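Local coordinates for protein condensin complex subunit 3 (Schizosaccharomyces pombe, PDB 5OQR) that acts as a regulatory subunit of the condensin complex, which is required to convert interphase chromatin into mitotic-like condensed chromosomes, at residues D218-Y221 with K226-R229; G234-D239 with A278-K283; N260-L265 with K283-V288. All coordinates share one frame; numbering follows the deposited sequence.

Contact 1 of 3, residues D218-Y221 with K226-R229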
loop_
_atom_site.group_PDB
_atom_site.type_symbol
_atom_site.label_atom_id
_atom_site.label_comp_id
_atom_site.label_asym_id
_atom_site.label_seq_id
_atom_site.Cartn_x
_atom_site.Cartn_y
_atom_site.Cartn_z
ATOM N N ASP A 218 13.966 22.938 2.893
ATOM C CA ASP A 218 12.809 23.154 3.747
ATOM C C ASP A 218 11.621 22.362 3.226
ATOM O O ASP A 218 11.404 22.275 2.014
ATOM C CB ASP A 218 12.454 24.641 3.814
ATOM C CG ASP A 218 11.530 24.968 4.961
ATOM O OD1 ASP A 218 10.793 24.062 5.404
ATOM O OD2 ASP A 218 11.540 26.128 5.421
ATOM N N PHE A 219 10.848 21.787 4.149
ATOM C CA PHE A 219 9.661 21.037 3.761
ATOM C C PHE A 219 8.529 21.950 3.313
ATOM O O PHE A 219 7.594 21.479 2.659
ATOM C CB PHE A 219 9.196 20.147 4.919
ATOM C CG PHE A 219 8.443 20.884 5.993
ATOM C CD1 PHE A 219 7.092 20.657 6.185
ATOM C CD2 PHE A 219 9.083 21.799 6.808
ATOM C CE1 PHE A 219 6.396 21.328 7.170
ATOM C CE2 PHE A 219 8.390 22.474 7.793
ATOM C CZ PHE A 219 7.048 22.239 7.975
ATOM N N ARG A 220 8.594 23.243 3.640
ATOM C CA ARG A 220 7.581 24.180 3.172
ATOM C C ARG A 220 7.622 24.366 1.662
ATOM O O ARG A 220 6.614 24.773 1.076
ATOM C CB ARG A 220 7.760 25.536 3.852
ATOM C CG ARG A 220 7.511 25.539 5.350
ATOM C CD ARG A 220 8.614 26.291 6.068
ATOM N NE ARG A 220 8.223 26.804 7.374
ATOM C CZ ARG A 220 9.044 27.474 8.175
ATOM N NH1 ARG A 220 10.298 27.709 7.801
ATOM N NH2 ARG A 220 8.619 27.907 9.351
ATOM N N TYR A 221 8.761 24.094 1.021
ATOM C CA TYR A 221 8.827 24.181 -0.433
ATOM C C TYR A 221 7.750 23.330 -1.084
ATOM O O TYR A 221 7.280 23.651 -2.182
ATOM C CB TYR A 221 10.202 23.735 -0.938
ATOM C CG TYR A 221 11.375 24.558 -0.444
ATOM C CD1 TYR A 221 12.677 24.151 -0.697
ATOM C CD2 TYR A 221 11.185 25.734 0.271
ATOM C CE1 TYR A 221 13.756 24.887 -0.255
ATOM C CE2 TYR A 221 12.260 26.480 0.718
ATOM C CZ TYR A 221 13.545 26.050 0.452
ATOM O OH TYR A 221 14.621 26.786 0.893
ATOM N N LYS A 226 1.402 17.712 -0.943
ATOM C CA LYS A 226 2.598 16.887 -1.061
ATOM C C LYS A 226 3.130 16.501 0.314
ATOM O O LYS A 226 3.477 15.340 0.548
ATOM C CB LYS A 226 3.670 17.628 -1.863
ATOM C CG LYS A 226 3.454 17.603 -3.368
ATOM C CD LYS A 226 4.589 18.303 -4.096
ATOM C CE LYS A 226 4.331 18.391 -5.589
ATOM N NZ LYS A 226 3.435 19.527 -5.939
ATOM N N ARG A 227 3.191 17.466 1.235
ATOM C CA ARG A 227 3.653 17.178 2.590
ATOM C C ARG A 227 2.847 16.052 3.219
ATOM O O ARG A 227 3.403 15.179 3.892
ATOM C CB ARG A 227 3.550 18.430 3.459
ATOM C CG ARG A 227 4.212 19.670 2.892
ATOM C CD ARG A 227 3.802 20.895 3.685
ATOM N NE ARG A 227 4.226 22.138 3.050
ATOM C CZ ARG A 227 3.823 23.346 3.428
ATOM N NH1 ARG A 227 2.974 23.481 4.438
ATOM N NH2 ARG A 227 4.262 24.421 2.792
ATOM N N VAL A 228 1.530 16.060 3.014
ATOM C CA VAL A 228 0.671 15.065 3.648
ATOM C C VAL A 228 0.816 13.717 2.956
ATOM O O VAL A 228 0.848 12.668 3.611
ATOM C CB VAL A 228 -0.789 15.552 3.646
ATOM C CG1 VAL A 228 -1.726 14.481 4.192
ATOM C CG2 VAL A 228 -0.916 16.823 4.460
ATOM N N ARG A 229 0.906 13.717 1.627
ATOM C CA ARG A 229 1.039 12.460 0.902
ATOM C C ARG A 229 2.343 11.763 1.264
ATOM O O ARG A 229 2.395 10.531 1.354
ATOM C CB ARG A 229 0.952 12.716 -0.602
ATOM C CG ARG A 229 0.557 11.489 -1.410
ATOM C CD ARG A 229 -0.075 11.857 -2.746
ATOM N NE ARG A 229 0.887 12.452 -3.677
ATOM C CZ ARG A 229 0.897 13.723 -4.074
ATOM N NH1 ARG A 229 -0.012 14.586 -3.641
ATOM N NH2 ARG A 229 1.827 14.136 -4.927
#
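The guanidinium of R227 reaches back from helix 224-235 to the loop that leads into it, and its NH2 donates to the backbone carbonyl O of R220 at 2.9 Å. This is the entry to HEAT repeat 5 in an all-helical solenoid, with a helix side chain gripping the turn that precedes its own helix. The bond is moderately bent, 152° at the hydrogen, and the acceptor lies close to the guanidinium plane. Two more carbonyls share the load: NE donates to L222 O and NH1 to R268 O, so all three nitrogens of this buried arginine have backbone acceptors and the flat group is fixed in rotation.

R227 can reach because its chain runs extended from CG to NE. On the way it passes F219, crossing that side chain at about a right angle, with CD 4.1 Å from F219 CD1. The planes of the F219 ring and the R227 guanidinium are 58° apart. The ring stacks with W254, and CG of R220 lies over one of its faces, toward the rim. CB of R220 is 3.8 Å from R227 NH2.

The turn that carries R220 O is itself braced by D218. Its OD1 accepts from R220 N at 2.9 Å, closing an Asx turn, while the same carboxylate forms a salt bridge to the R220 side chain. In that bridge D218 OD2 lies close to the R220 guanidinium plane and turns its syn lone pair to R220 NH1, 3.1 Å away.

Contact 2 of 3, residues G234-D239 with A278-K283; sequences GLNDRD and AVLAIK
This is a largely apolar contact in the HEAT solenoid, between the end of helix 224-235 with the residue after it and the middle of helix 275-288: L235 and N236 meet L280 and A281. No hydrogen bond crosses between the two segments. L235 and A281 are nearest along the backbones, their CA atoms 7.1 Å apart, a closeness consistent with the small side chain of A281.

Different parts of L235 do the touching. Its CB meets the CD2 methyl of L280 at 3.4 Å, while its CD1 branch reaches past L280 to lie against the backbone of the other helix, 3.5 Å from A281 CA and 4.0 Å from A281 CB. L280 answers with CG anti to its backbone N (chi1 177°), which points the branch across, where its CD2 meets both L235 and N236. The N236 amide lies against that methyl, the two side chains running obliquely to one another. L280 CD2 lies 3.3 Å from N236 OD1 and equally near N236 ND2; the ND2 group spends its polarity on the K232 carbonyl, one turn back.

Beyond N236 the chain turns toward the next helix. D237 OD1 accepts from D239 N at 2.8 Å in an Asx turn and also bridges to R205, and D239 then caps the start of helix 240-257.

Among the neighbours, helix 240-257 lies alongside, its A246 touching L235, and helix 308-324 packs on helix 275-288, where L312 meets A278 and V279 and T316 meets I282.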
loop_
_atom_site.group_PDB
_atom_site.type_symbol
_atom_site.label_atom_id
_atom_site.label_comp_id
_atom_site.label_asym_id
_atom_site.label_seq_id
_atom_site.Cartn_x
_atom_site.Cartn_y
_atom_site.Cartn_z
ATOM N N GLY A 234 5.013 7.334 4.133
ATOM C CA GLY A 234 6.171 6.976 4.933
ATOM C C GLY A 234 5.798 6.362 6.269
ATOM O O GLY A 234 6.296 5.298 6.639
ATOM N N LEU A 235 4.917 7.029 7.014
ATOM C CA LEU A 235 4.603 6.597 8.371
ATOM C C LEU A 235 3.729 5.352 8.414
ATOM O O LEU A 235 3.611 4.741 9.481
ATOM C CB LEU A 235 3.921 7.734 9.127
ATOM C CG LEU A 235 4.660 9.073 9.098
ATOM C CD1 LEU A 235 3.906 10.090 9.930
ATOM C CD2 LEU A 235 6.091 8.928 9.592
ATOM N N ASN A 236 3.118 4.965 7.296
ATOM C CA ASN A 236 2.320 3.749 7.217
ATOM C C ASN A 236 3.028 2.642 6.450
ATOM O O ASN A 236 2.420 1.603 6.179
ATOM C CB ASN A 236 0.969 4.049 6.563
ATOM C CG ASN A 236 0.010 4.750 7.501
ATOM O OD1 ASN A 236 -0.209 4.306 8.626
ATOM N ND2 ASN A 236 -0.560 5.857 7.045
ATOM N N ASP A 237 4.298 2.833 6.104
ATOM C CA ASP A 237 4.982 1.887 5.236
ATOM C C ASP A 237 5.094 0.518 5.901
ATOM O O ASP A 237 5.196 0.397 7.123
ATOM C CB ASP A 237 6.370 2.404 4.874
ATOM C CG ASP A 237 6.997 1.630 3.733
ATOM O OD1 ASP A 237 7.680 0.621 4.001
ATOM O OD2 ASP A 237 6.796 2.027 2.566
ATOM N N ARG A 238 5.085 -0.522 5.067
ATOM C CA ARG A 238 5.096 -1.890 5.571
ATOM C C ARG A 238 6.469 -2.288 6.098
ATOM O O ARG A 238 6.565 -3.149 6.980
ATOM C CB ARG A 238 4.664 -2.853 4.467
ATOM C CG ARG A 238 3.332 -2.506 3.822
ATOM C CD ARG A 238 2.164 -2.978 4.665
ATOM N NE ARG A 238 0.885 -2.554 4.101
ATOM C CZ ARG A 238 -0.292 -3.085 4.420
ATOM N NH1 ARG A 238 -0.365 -4.076 5.299
ATOM N NH2 ARG A 238 -1.399 -2.628 3.853
ATOM N N ASP A 239 7.534 -1.687 5.576
ATOM C CA ASP A 239 8.889 -2.047 5.966
ATOM C C ASP A 239 9.310 -1.247 7.190
ATOM O O ASP A 239 9.142 -0.025 7.232
ATOM C CB ASP A 239 9.870 -1.803 4.819
ATOM C CG ASP A 239 11.247 -2.377 5.100
ATOM O OD1 ASP A 239 11.973 -1.804 5.939
ATOM O OD2 ASP A 239 11.605 -3.401 4.483
ATOM N N ALA A 278 -2.357 13.587 10.382
ATOM C CA ALA A 278 -1.813 14.462 11.414
ATOM C C ALA A 278 -1.673 13.728 12.741
ATOM O O ALA A 278 -0.686 13.913 13.459
ATOM C CB ALA A 278 -2.696 15.697 11.572
ATOM N N VAL A 279 -2.649 12.888 13.082
ATOM C CA VAL A 279 -2.552 12.096 14.306
ATOM C C VAL A 279 -1.357 11.156 14.228
ATOM O O VAL A 279 -0.540 11.082 15.151
ATOM C CB VAL A 279 -3.861 11.324 14.552
ATOM C CG1 VAL A 279 -3.715 10.373 15.734
ATOM C CG2 VAL A 279 -5.005 12.288 14.799
ATOM N N LEU A 280 -1.244 10.417 13.122
ATOM C CA LEU A 280 -0.147 9.469 12.967
ATOM C C LEU A 280 1.204 10.167 13.054
ATOM O O LEU A 280 2.134 9.658 13.689
ATOM C CB LEU A 280 -0.288 8.729 11.637
ATOM C CG LEU A 280 0.813 7.735 11.266
ATOM C CD1 LEU A 280 0.860 6.579 12.248
ATOM C CD2 LEU A 280 0.601 7.229 9.853
ATOM N N ALA A 281 1.331 11.336 12.424
ATOM C CA ALA A 281 2.583 12.080 12.490
ATOM C C ALA A 281 2.947 12.422 13.929
ATOM O O ALA A 281 4.107 12.287 14.333
ATOM C CB ALA A 281 2.480 13.350 11.647
ATOM N N ILE A 282 1.970 12.866 14.720
ATOM C CA ILE A 282 2.237 13.198 16.116
ATOM C C ILE A 282 2.707 11.960 16.867
ATOM O O ILE A 282 3.701 11.996 17.600
ATOM C CB ILE A 282 0.985 13.815 16.767
ATOM C CG1 ILE A 282 0.665 15.165 16.123
ATOM C CG2 ILE A 282 1.182 13.989 18.275
ATOM C CD1 ILE A 282 -0.689 15.729 16.507
ATOM N N LYS A 283 1.993 10.847 16.701
ATOM C CA LYS A 283 2.362 9.624 17.403
ATOM C C LYS A 283 3.762 9.168 17.016
ATOM O O LYS A 283 4.549 8.764 17.878
ATOM C CB LYS A 283 1.339 8.528 17.111
ATOM C CG LYS A 283 -0.056 8.861 17.597
ATOM C CD LYS A 283 -0.986 7.672 17.514
ATOM C CE LYS A 283 -2.306 7.967 18.198
ATOM N NZ LYS A 283 -3.213 6.793 18.220
#

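Contact 3 of 3, residues N260-L265 with K283-V288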
loop_
_atom_site.group_PDB
_atom_site.type_symbol
_atom_site.label_atom_id
_atom_site.label_comp_id
_atom_site.label_asym_id
_atom_site.label_seq_id
_atom_site.Cartn_x
_atom_site.Cartn_y
_atom_site.Cartn_z
ATOM N N ASN A 260 11.549 24.097 15.749
ATOM C CA ASN A 260 11.411 23.153 16.854
ATOM C C ASN A 260 10.112 23.374 17.622
ATOM O O ASN A 260 10.049 23.150 18.832
ATOM C CB ASN A 260 12.611 23.231 17.801
ATOM C CG ASN A 260 13.894 22.756 17.152
ATOM O OD1 ASN A 260 13.892 21.793 16.387
ATOM N ND2 ASN A 260 14.994 23.430 17.453
ATOM N N ASN A 261 9.070 23.818 16.925
ATOM C CA ASN A 261 7.759 24.059 17.524
ATOM C C ASN A 261 6.767 23.114 16.857
ATOM O O ASN A 261 6.363 23.333 15.710
ATOM C CB ASN A 261 7.340 25.515 17.364
ATOM C CG ASN A 261 6.174 25.881 18.255
ATOM O OD1 ASN A 261 5.024 25.894 17.819
ATOM N ND2 ASN A 261 6.464 26.174 19.518
ATOM N N LEU A 262 6.381 22.063 17.581
ATOM C CA LEU A 262 5.495 21.055 17.014
ATOM C C LEU A 262 4.198 21.676 16.512
ATOM O O LEU A 262 3.689 21.292 15.451
ATOM C CB LEU A 262 5.204 19.976 18.057
ATOM C CG LEU A 262 4.415 18.760 17.576
ATOM C CD1 LEU A 262 5.180 18.003 16.507
ATOM C CD2 LEU A 262 4.097 17.854 18.748
ATOM N N LEU A 263 3.645 22.633 17.257
ATOM C CA LEU A 263 2.424 23.301 16.818
ATOM C C LEU A 263 2.634 24.005 15.484
ATOM O O LEU A 263 1.796 23.909 14.581
ATOM C CB LEU A 263 1.960 24.299 17.879
ATOM C CG LEU A 263 1.263 23.737 19.119
ATOM C CD1 LEU A 263 0.939 24.867 20.080
ATOM C CD2 LEU A 263 -0.000 22.981 18.750
ATOM N N GLU A 264 3.748 24.723 15.343
ATOM C CA GLU A 264 4.011 25.430 14.095
ATOM C C GLU A 264 4.108 24.459 12.926
ATOM O O GLU A 264 3.686 24.777 11.809
ATOM C CB GLU A 264 5.291 26.255 14.219
ATOM C CG GLU A 264 5.553 27.156 13.025
ATOM C CD GLU A 264 6.672 28.150 13.275
ATOM O OE1 GLU A 264 7.206 28.703 12.292
ATOM O OE2 GLU A 264 7.017 28.378 14.454
ATOM N N LEU A 265 4.665 23.271 13.164
ATOM C CA LEU A 265 4.680 22.242 12.130
ATOM C C LEU A 265 3.268 21.776 11.803
ATOM O O LEU A 265 2.921 21.603 10.630
ATOM C CB LEU A 265 5.547 21.065 12.581
ATOM C CG LEU A 265 5.717 19.880 11.624
ATOM C CD1 LEU A 265 7.018 19.165 11.928
ATOM C CD2 LEU A 265 4.565 18.887 11.713
ATOM N N LYS A 283 1.993 10.847 16.701
ATOM C CA LYS A 283 2.362 9.624 17.403
ATOM C C LYS A 283 3.762 9.168 17.016
ATOM O O LYS A 283 4.549 8.764 17.878
ATOM C CB LYS A 283 1.339 8.528 17.111
ATOM C CG LYS A 283 -0.056 8.861 17.597
ATOM C CD LYS A 283 -0.986 7.672 17.514
ATOM C CE LYS A 283 -2.306 7.967 18.198
ATOM N NZ LYS A 283 -3.213 6.793 18.220
ATOM N N LYS A 284 4.093 9.231 15.727
ATOM C CA LYS A 284 5.414 8.797 15.289
ATOM C C LYS A 284 6.499 9.752 15.770
ATOM O O LYS A 284 7.599 9.318 16.126
ATOM C CB LYS A 284 5.445 8.668 13.765
ATOM C CG LYS A 284 4.695 7.462 13.221
ATOM C CD LYS A 284 5.201 6.170 13.842
ATOM C CE LYS A 284 4.899 4.966 12.967
ATOM N NZ LYS A 284 3.455 4.609 12.966
ATOM N N PHE A 285 6.214 11.053 15.782
ATOM C CA PHE A 285 7.181 12.007 16.314
ATOM C C PHE A 285 7.562 11.655 17.746
ATOM O O PHE A 285 8.744 11.694 18.110
ATOM C CB PHE A 285 6.612 13.424 16.247
ATOM C CG PHE A 285 7.470 14.453 16.927
ATOM C CD1 PHE A 285 7.258 14.782 18.254
ATOM C CD2 PHE A 285 8.488 15.090 16.240
ATOM C CE1 PHE A 285 8.044 15.722 18.885
ATOM C CE2 PHE A 285 9.280 16.034 16.865
ATOM C CZ PHE A 285 9.058 16.351 18.190
ATOM N N PHE A 286 6.579 11.307 18.574
ATOM C CA PHE A 286 6.847 11.003 19.972
ATOM C C PHE A 286 7.330 9.578 20.192
ATOM O O PHE A 286 7.814 9.272 21.285
ATOM C CB PHE A 286 5.596 11.264 20.813
ATOM C CG PHE A 286 5.308 12.720 21.019
ATOM C CD1 PHE A 286 6.204 13.523 21.700
ATOM C CD2 PHE A 286 4.146 13.288 20.534
ATOM C CE1 PHE A 286 5.949 14.864 21.891
ATOM C CE2 PHE A 286 3.884 14.629 20.723
ATOM C CZ PHE A 286 4.788 15.417 21.403
ATOM N N ASP A 287 7.206 8.702 19.195
ATOM C CA ASP A 287 7.918 7.431 19.254
ATOM C C ASP A 287 9.412 7.649 19.068
ATOM O O ASP A 287 10.230 6.968 19.694
ATOM C CB ASP A 287 7.378 6.470 18.195
ATOM C CG ASP A 287 6.082 5.798 18.614
ATOM O OD1 ASP A 287 5.871 5.609 19.830
ATOM O OD2 ASP A 287 5.276 5.450 17.726
ATOM N N VAL A 288 9.783 8.608 18.221
ATOM C CA VAL A 288 11.187 8.940 18.013
ATOM C C VAL A 288 11.709 9.814 19.147
ATOM O O VAL A 288 12.843 9.642 19.605
ATOM C CB VAL A 288 11.362 9.628 16.647
ATOM C CG1 VAL A 288 12.819 9.994 16.410
ATOM C CG2 VAL A 288 10.849 8.735 15.529
#
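L262 divides its two methyl groups between two phenylalanines, CD1 going to F285 and CD2 to F286. The CD1 methyl sits over the face of the F285 ring, 4.2 Å from its centroid and only 8° off the ring normal, a well-centred CH-pi contact. The CD2 methyl approaches F286 obliquely, 3.7 Å from F286 CZ and 3.8 Å from F286 CE2. In L262, chi1 of -173° carries CG toward helix 275-288, and chi2 of 63° splits the methyls between the rings.

The two rings are set against each other as well as against the leucine. F285 CD1 lies 3.7 Å above the F286 plane, over its centre, while F286 CE1 meets the edge of the F285 ring. L262 therefore packs against a pair of rings that also touch each other.

Further out, helix 240-257 backs F285 through L250, and L296 together with S292 and L293 of helix 290-293 borders F286. L313 of helix 308-324 touches L262. On the other segment, the first turn of the short helix 262-266 is fixed by its N-cap: N261 OD1 turns a lone pair to E264 N, 3.0 Å away, which lies in the plane of the amide carbonyl. That bond secures the backbone turn from which L262 projects.

The contact thus joins a short connecting helix to the end of a longer one by methyl and aromatic groups alone. With no hydrogen bond or salt bridge between the two segments, it rests on van der Waals and CH-pi packing.

How the contacts relate
Contact 1 finishes along the chain before either of the others begins, while contacts 2 and 3 interleave, their segments alternating. Helix 224-235 serves contacts 1 and 2; helix 275-288 serves contacts 2 and 3, which share K283. The centres of contacts 2 and 3 lie about 12 Å apart, and that of contact 1 about 15 Å from each. A weak, long ion pair, R220 NH2 to E264 OE1 at 3.4 Å, joins contacts 1 and 3, and K284 NZ comes to 3.5 Å from L235 O between contacts 2 and 3. In the curved solenoid, contact 1 ties helix 224-235 to the loop before it, contact 2 ties that helix to helix 275-288, and contact 3 ties helix 275-288 to helix 262-266.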